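Local coordinates for protein putative TIM-barrel metal-dependent hydrolase (Mycobacterium avium subsp. paratuberculosis S397, PDB 4DZI) that is probably a metal-dependent hydrolase of the amidohydrolase superfamily, binding two cadmium ions in the crystal, with its natural substrate not established, at residues C[298-307]-C[321-331]. Numbering follows the deposited sequence.
Sequences FVHRLIKRLK and PVEQLRNNVWI. With SO4 (sulfate ion), chain J.
Sulfate O3 is gripped by Arg-301 NH2 at 2.7 Å and, nearly straight (171°), by Arg-305 NH2 at 3.3 Å, while Arg-305 NH1 holds O1 at 2.9 Å. The ion meets both guanidinium groups at their edges; Arg-266 and, from the second subunit, Arg-266 and Arg-305 help hold the sulfate, probably taken up from the crystallisation liquor, between the two subunits. Helix 298-307 turns a different, apolar face to helix 321-328. Leu-325, its CG anti to the backbone N (chi1 174°), sends CD2 to within 3.6 Å of Ile-303 CG1, the two side chains crossing at about a right angle, and also reaches Val-299. Val-322 CG2 touches both Ile-303 CG2 and the aliphatic CG of Lys-307. Farther along, Leu-306 CB rests on Pro-321 CG at 4.0 Å. On the strand, Ile-331 CD1 meets the Phe-298 ring obliquely, CZ at 3.9 Å, and lies beside Val-299. Arg-326 lays its guanidinium over Val-322 CG1, points NH1 in plane at Glu-323 OE2 (3.1 Å), and gives NE to the Val-345 carbonyl. The axes of the two helical segments run roughly antiparallel (145°) and approach to 9.7 Å, and the second leads directly into strand 329-331, parallel to strand 289-292: a beta-alpha-beta crossover in the TIM barrel of an amidohydrolase.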
ATOM      1  N   PHE C 298      -4.922  -3.583  -8.682  1.00 13.55           N
ATOM      2  CA  PHE C 298      -5.339  -3.583  -7.291  1.00 12.73           C
ATOM      3  C   PHE C 298      -6.279  -4.741  -6.899  1.00 15.00           C
ATOM      4  O   PHE C 298      -6.350  -5.140  -5.723  1.00 14.70           O
ATOM      5  CB  PHE C 298      -5.991  -2.250  -6.873  1.00 14.59           C
ATOM      6  CG  PHE C 298      -7.407  -2.065  -7.380  1.00 18.29           C
ATOM      7  CD1 PHE C 298      -8.499  -2.464  -6.604  1.00 17.48           C
ATOM      8  CD2 PHE C 298      -7.646  -1.418  -8.579  1.00 13.87           C
ATOM      9  CE1 PHE C 298      -9.812  -2.307  -7.040  1.00 17.62           C
ATOM     10  CE2 PHE C 298      -8.951  -1.238  -9.012  1.00 12.82           C
ATOM     11  CZ  PHE C 298     -10.034  -1.671  -8.241  1.00 15.19           C
ATOM     12  N   VAL C 299      -7.030  -5.271  -7.859  1.00 14.09           N
ATOM     13  CA  VAL C 299      -8.094  -6.220  -7.554  0.50 16.05           C
ATOM     14  C   VAL C 299      -7.588  -7.465  -6.839  1.00 16.20           C
ATOM     15  O   VAL C 299      -8.172  -7.929  -5.876  1.00 17.70           O
ATOM     16  CB  VAL C 299      -8.805  -6.652  -8.853  0.50 14.24           C
ATOM     17  CG1 VAL C 299      -9.920  -7.644  -8.565  0.50 13.22           C
ATOM     18  CG2 VAL C 299      -9.359  -5.429  -9.558  0.50 18.85           C
ATOM     19  N   HIS C 300      -6.515  -8.024  -7.342  1.00 19.36           N
ATOM     20  CA  HIS C 300      -6.151  -9.304  -6.765  1.00 23.34           C
ATOM     21  C   HIS C 300      -5.672  -9.186  -5.333  1.00 22.03           C
ATOM     22  O   HIS C 300      -5.969 -10.055  -4.536  1.00 19.67           O
ATOM     23  CB  HIS C 300      -5.197 -10.089  -7.640  1.00 25.99           C
ATOM     24  CG  HIS C 300      -3.807  -9.571  -7.598  1.00 18.93           C
ATOM     25  ND1 HIS C 300      -3.454  -8.413  -8.204  1.00 29.76           N
ATOM     26  CD2 HIS C 300      -2.653 -10.084  -7.011  1.00 27.10           C
ATOM     27  CE1 HIS C 300      -2.138  -8.181  -7.987  1.00 32.22           C
ATOM     28  NE2 HIS C 300      -1.647  -9.209  -7.264  1.00 30.84           N
ATOM     29  N   ARG C 301      -4.946  -8.121  -4.983  1.00 18.89           N
ATOM     30  CA  ARG C 301      -4.547  -7.955  -3.566  1.00 14.77           C
ATOM     31  C   ARG C 301      -5.743  -7.662  -2.712  1.00 19.22           C
ATOM     32  O   ARG C 301      -5.832  -8.114  -1.578  1.00 19.19           O
ATOM     33  CB  ARG C 301      -3.517  -6.814  -3.370  1.00 19.80           C
ATOM     34  CG  ARG C 301      -2.224  -6.990  -4.157  1.00 35.23           C
ATOM     35  CD  ARG C 301      -2.072  -5.898  -5.220  1.00 32.19           C
ATOM     36  NE  ARG C 301      -2.087  -4.580  -4.579  1.00 29.20           N
ATOM     37  CZ  ARG C 301      -2.122  -3.433  -5.252  1.00 16.14           C
ATOM     38  NH1 ARG C 301      -2.142  -3.485  -6.583  1.00 22.72           N
ATOM     39  NH2 ARG C 301      -2.171  -2.249  -4.606  1.00 17.93           N
ATOM     40  N   LEU C 302      -6.660  -6.853  -3.239  1.00 16.36           N
ATOM     41  CA  LEU C 302      -7.845  -6.500  -2.490  1.00 14.60           C
ATOM     42  C   LEU C 302      -8.653  -7.774  -2.188  1.00 16.34           C
ATOM     43  O   LEU C 302      -9.113  -7.958  -1.053  1.00 17.46           O
ATOM     44  CB  LEU C 302      -8.670  -5.448  -3.261  1.00 15.45           C
ATOM     45  CG  LEU C 302      -9.970  -5.028  -2.575  1.00 17.90           C
ATOM     46  CD1 LEU C 302      -9.736  -4.267  -1.282  1.00 20.03           C
ATOM     47  CD2 LEU C 302     -10.786  -4.136  -3.534  1.00 16.99           C
ATOM     48  N   ILE C 303      -8.820  -8.636  -3.188  1.00 15.81           N
ATOM     49  CA  ILE C 303      -9.568  -9.892  -3.015  1.00 16.58           C
ATOM     50  C   ILE C 303      -8.910 -10.760  -1.918  1.00 16.78           C
ATOM     51  O   ILE C 303      -9.595 -11.217  -1.005  1.00 18.14           O
ATOM     52  CB  ILE C 303      -9.742 -10.666  -4.353  1.00 18.05           C
ATOM     53  CG1 ILE C 303     -10.810  -9.979  -5.216  1.00 17.89           C
ATOM     54  CG2 ILE C 303     -10.156 -12.128  -4.109  1.00 18.15           C
ATOM     55  CD1 ILE C 303     -10.827 -10.474  -6.640  1.00 21.61           C
ATOM     56  N   LYS C 304      -7.592 -10.897  -1.963  1.00 16.50           N
ATOM     57  CA  LYS C 304      -6.866 -11.689  -0.948  1.00 21.55           C
ATOM     58  C   LYS C 304      -7.125 -11.142   0.438  1.00 22.13           C
ATOM     59  O   LYS C 304      -7.457 -11.878   1.371  1.00 23.76           O
ATOM     60  CB  LYS C 304      -5.363 -11.682  -1.216  1.00 19.80           C
ATOM     61  CG  LYS C 304      -4.578 -12.535  -0.225  1.00 31.02           C
ATOM     62  CD  LYS C 304      -3.225 -12.934  -0.807  1.00 44.35           C
ATOM     63  CE  LYS C 304      -2.425 -13.812   0.145  1.00 40.83           C
ATOM     64  NZ  LYS C 304      -1.598 -12.986   1.070  1.00 51.71           N
ATOM     65  N   ARG C 305      -6.983  -9.832   0.582  1.00 14.65           N
ATOM     66  CA  ARG C 305      -7.161  -9.195   1.897  1.00 12.34           C
ATOM     67  C   ARG C 305      -8.611  -9.207   2.362  1.00 19.12           C
ATOM     68  O   ARG C 305      -8.880  -9.328   3.563  1.00 18.79           O
ATOM     69  CB  ARG C 305      -6.618  -7.768   1.826  1.00 16.90           C
ATOM     70  CG  ARG C 305      -5.106  -7.735   1.620  1.00 15.00           C
ATOM     71  CD  ARG C 305      -4.611  -6.338   1.222  1.00 16.16           C
ATOM     72  NE  ARG C 305      -3.139  -6.327   1.152  1.00 15.38           N
ATOM     73  CZ  ARG C 305      -2.421  -5.416   0.499  1.00 19.89           C
ATOM     74  NH1 ARG C 305      -1.093  -5.465   0.514  1.00 16.90           N
ATOM     75  NH2 ARG C 305      -3.028  -4.453  -0.200  1.00 19.46           N
ATOM     76  N   LEU C 306      -9.576  -9.063   1.442  1.00 17.96           N
ATOM     77  CA  LEU C 306     -10.983  -9.113   1.857  1.00 15.81           C
ATOM     78  C   LEU C 306     -11.323 -10.513   2.364  1.00 18.00           C
ATOM     79  O   LEU C 306     -12.032 -10.640   3.355  1.00 22.27           O
ATOM     80  CB  LEU C 306     -11.921  -8.755   0.690  1.00 16.53           C
ATOM     81  CG  LEU C 306     -11.871  -7.275   0.350  1.00 15.53           C
ATOM     82  CD1 LEU C 306     -12.655  -7.069  -0.941  1.00 16.54           C
ATOM     83  CD2 LEU C 306     -12.445  -6.433   1.493  1.00 18.24           C
ATOM     84  N   LYS C 307     -10.795 -11.525   1.677  1.00 18.67           N
ATOM     85  CA  LYS C 307     -11.070 -12.917   2.049  1.00 23.69           C
ATOM     86  C   LYS C 307     -10.528 -13.187   3.458  1.00 28.53           C
ATOM     87  O   LYS C 307     -11.159 -13.878   4.267  1.00 23.50           O
ATOM     88  CB  LYS C 307     -10.398 -13.881   1.076  1.00 19.32           C
ATOM     89  CG  LYS C 307     -11.112 -14.129  -0.235  1.00 25.91           C
ATOM     90  CD  LYS C 307     -10.420 -15.291  -0.950  1.00 37.51           C
ATOM     91  CE  LYS C 307     -10.823 -15.411  -2.414  1.00 50.03           C
ATOM     92  NZ  LYS C 307     -12.296 -15.546  -2.594  1.00 85.96           N
ATOM     93  N   PRO C 321     -17.660 -10.240   0.803  1.00 23.24           N
ATOM     94  CA  PRO C 321     -17.170  -8.951   0.277  1.00 18.58           C
ATOM     95  C   PRO C 321     -16.557  -9.077  -1.142  1.00 17.07           C
ATOM     96  O   PRO C 321     -16.530  -8.088  -1.913  1.00 17.79           O
ATOM     97  CB  PRO C 321     -16.098  -8.550   1.330  1.00 19.53           C
ATOM     98  CG  PRO C 321     -15.557  -9.895   1.787  1.00 20.14           C
ATOM     99  CD  PRO C 321     -16.833 -10.719   1.933  1.00 23.58           C
ATOM    100  N   VAL C 322     -16.067 -10.260  -1.500  1.00 18.36           N
ATOM    101  CA  VAL C 322     -15.556 -10.480  -2.843  1.00 16.49           C
ATOM    102  C   VAL C 322     -16.693 -10.485  -3.869  1.00 18.53           C
ATOM    103  O   VAL C 322     -16.543  -9.989  -4.987  1.00 19.77           O
ATOM    104  CB  VAL C 322     -14.754 -11.783  -2.948  1.00 18.44           C
ATOM    105  CG1 VAL C 322     -14.300 -12.008  -4.371  1.00 25.26           C
ATOM    106  CG2 VAL C 322     -13.567 -11.731  -1.982  1.00 22.06           C
ATOM    107  N   GLU C 323     -17.819 -11.094  -3.506  1.00 19.11           N
ATOM    108  CA  GLU C 323     -18.965 -11.079  -4.404  1.00 26.03           C
ATOM    109  C   GLU C 323     -19.526  -9.661  -4.568  1.00 17.83           C
ATOM    110  O   GLU C 323     -20.023  -9.313  -5.638  1.00 22.57           O
ATOM    111  CB  GLU C 323     -20.037 -12.064  -3.937  1.00 25.82           C
ATOM    112  CG  GLU C 323     -19.587 -13.513  -4.128  1.00 46.82           C
ATOM    113  CD  GLU C 323     -19.028 -13.779  -5.526  1.00 78.61           C
ATOM    114  OE1 GLU C 323     -19.777 -13.548  -6.495  1.00 38.81           O
ATOM    115  OE2 GLU C 323     -17.852 -14.213  -5.669  1.00 37.46           O
ATOM    116  N   GLN C 324     -19.449  -8.857  -3.511  1.00 17.05           N
ATOM    117  CA  GLN C 324     -19.835  -7.444  -3.608  1.00 19.93           C
ATOM    118  C   GLN C 324     -18.925  -6.741  -4.575  1.00 23.86           C
ATOM    119  O   GLN C 324     -19.394  -5.970  -5.392  1.00 20.26           O
ATOM    120  CB  GLN C 324     -19.814  -6.739  -2.252  1.00 18.55           C
ATOM    121  CG  GLN C 324     -20.927  -7.231  -1.324  1.00 18.24           C
ATOM    122  CD  GLN C 324     -20.894  -6.530   0.003  1.00 19.44           C
ATOM    123  OE1 GLN C 324     -19.842  -6.060   0.431  1.00 22.82           O
ATOM    124  NE2 GLN C 324     -22.050  -6.444   0.673  1.00 19.87           N
ATOM    125  N   LEU C 325     -17.623  -7.012  -4.502  1.00 14.75           N
ATOM    126  CA  LEU C 325     -16.701  -6.420  -5.501  1.00 18.36           C
ATOM    127  C   LEU C 325     -17.101  -6.797  -6.930  1.00 24.23           C
ATOM    128  O   LEU C 325     -17.149  -5.938  -7.826  1.00 21.28           O
ATOM    129  CB  LEU C 325     -15.244  -6.809  -5.223  1.00 18.45           C
ATOM    130  CG  LEU C 325     -14.196  -6.388  -6.259  1.00 19.38           C
ATOM    131  CD1 LEU C 325     -14.021  -4.856  -6.287  1.00 16.21           C
ATOM    132  CD2 LEU C 325     -12.872  -7.094  -5.933  1.00 21.84           C
ATOM    133  N   ARG C 326     -17.393  -8.079  -7.148  1.00 19.15           N
ATOM    134  CA  ARG C 326     -17.727  -8.583  -8.468  1.00 18.32           C
ATOM    135  C   ARG C 326     -19.086  -8.103  -8.947  1.00 20.75           C
ATOM    136  O   ARG C 326     -19.306  -7.963 -10.156  1.00 23.25           O
ATOM    137  CB  ARG C 326     -17.728 -10.110  -8.492  1.00 19.74           C
ATOM    138  CG  ARG C 326     -16.364 -10.652  -8.168  1.00 18.82           C
ATOM    139  CD  ARG C 326     -16.329 -12.187  -8.079  1.00 22.59           C
ATOM    140  NE  ARG C 326     -14.966 -12.615  -8.367  1.00 41.30           N
ATOM    141  CZ  ARG C 326     -14.348 -13.642  -7.798  1.00 77.73           C
ATOM    142  NH1 ARG C 326     -14.990 -14.376  -6.887  1.00 37.54           N
ATOM    143  NH2 ARG C 326     -13.082 -13.919  -8.141  1.00 29.16           N
ATOM    144  N   ASN C 327     -20.008  -7.885  -8.016  1.00 18.90           N
ATOM    145  CA  ASN C 327     -21.364  -7.493  -8.388  1.00 20.95           C
ATOM    146  C   ASN C 327     -21.551  -5.995  -8.595  1.00 18.59           C
ATOM    147  O   ASN C 327     -22.272  -5.594  -9.504  1.00 21.75           O
ATOM    148  CB  ASN C 327     -22.354  -7.917  -7.310  1.00 16.24           C
ATOM    149  CG  ASN C 327     -23.795  -7.715  -7.736  1.00 26.72           C
ATOM    150  OD1 ASN C 327     -24.289  -8.412  -8.626  1.00 34.15           O
ATOM    151  ND2 ASN C 327     -24.481  -6.768  -7.101  1.00 30.44           N
ATOM    152  N   ASN C 328     -20.907  -5.175  -7.762  1.00 15.78           N
ATOM    153  CA  ASN C 328     -21.223  -3.755  -7.731  1.00 14.86           C
ATOM    154  C   ASN C 328     -20.210  -2.826  -8.389  1.00 15.01           C
ATOM    155  O   ASN C 328     -20.457  -1.631  -8.453  1.00 16.83           O
ATOM    156  CB  ASN C 328     -21.450  -3.298  -6.297  1.00 16.38           C
ATOM    157  CG  ASN C 328     -22.662  -3.955  -5.673  1.00 23.18           C
ATOM    158  OD1 ASN C 328     -22.635  -5.155  -5.365  1.00 27.44           O
ATOM    159  ND2 ASN C 328     -23.731  -3.176  -5.478  1.00 22.24           N
ATOM    160  N   VAL C 329     -19.062  -3.362  -8.815  1.00 13.99           N
ATOM    161  CA  VAL C 329     -17.928  -2.521  -9.234  1.00 14.74           C
ATOM    162  C   VAL C 329     -17.484  -2.872 -10.654  1.00 16.79           C
ATOM    163  O   VAL C 329     -17.211  -4.022 -11.002  1.00 16.18           O
ATOM    164  CB  VAL C 329     -16.724  -2.637  -8.266  1.00 13.95           C
ATOM    165  CG1 VAL C 329     -15.547  -1.735  -8.679  1.00 13.53           C
ATOM    166  CG2 VAL C 329     -17.178  -2.339  -6.827  1.00 16.00           C
ATOM    167  N   TRP C 330     -17.404  -1.833 -11.491  1.00 10.48           N
ATOM    168  CA  TRP C 330     -16.833  -1.938 -12.799  1.00 12.95           C
ATOM    169  C   TRP C 330     -15.456  -1.318 -12.787  1.00 13.59           C
ATOM    170  O   TRP C 330     -15.205  -0.364 -12.073  1.00 14.73           O
ATOM    171  CB  TRP C 330     -17.716  -1.136 -13.775  1.00 12.86           C
ATOM    172  CG  TRP C 330     -18.998  -1.806 -14.238  1.00 12.47           C
ATOM    173  CD1 TRP C 330     -19.277  -2.326 -15.499  1.00 15.09           C
ATOM    174  CD2 TRP C 330     -20.240  -1.964 -13.481  1.00 12.77           C
ATOM    175  NE1 TRP C 330     -20.553  -2.806 -15.543  1.00 15.32           N
ATOM    176  CE2 TRP C 330     -21.178  -2.622 -14.367  1.00 13.49           C
ATOM    177  CE3 TRP C 330     -20.634  -1.662 -12.186  1.00 14.51           C
ATOM    178  CZ2 TRP C 330     -22.473  -2.945 -13.962  1.00 14.77           C
ATOM    179  CZ3 TRP C 330     -21.923  -2.000 -11.782  1.00 18.30           C
ATOM    180  CH2 TRP C 330     -22.830  -2.614 -12.663  1.00 18.16           C
ATOM    181  N   ILE C 331     -14.584  -1.821 -13.640  1.00 11.26           N
ATOM    182  CA  ILE C 331     -13.191  -1.362 -13.659  1.00 10.43           C
ATOM    183  C   ILE C 331     -12.696  -1.069 -15.073  1.00 11.51           C
ATOM    184  O   ILE C 331     -12.754  -1.939 -15.955  1.00 13.31           O
ATOM    185  CB  ILE C 331     -12.290  -2.435 -13.040  1.00 13.69           C
ATOM    186  CG1 ILE C 331     -12.672  -2.631 -11.569  1.00 16.58           C
ATOM    187  CG2 ILE C 331     -10.826  -2.001 -13.161  1.00 16.95           C
ATOM    188  CD1 ILE C 331     -11.961  -3.805 -10.931  1.00 22.03           C
TER
HETATM  189  S   SO4 J 506      -0.135  -2.577  -1.736  1.00 24.62           S
HETATM  190  O1  SO4 J 506      -0.185  -2.859  -0.315  1.00 21.83           O
HETATM  191  O2  SO4 J 506       0.039  -3.749  -2.636  1.00 24.84           O
HETATM  192  O3  SO4 J 506      -1.537  -2.142  -1.993  1.00 55.87           O
HETATM  193  O4  SO4 J 506       0.611  -1.446  -2.260  1.00 24.54           O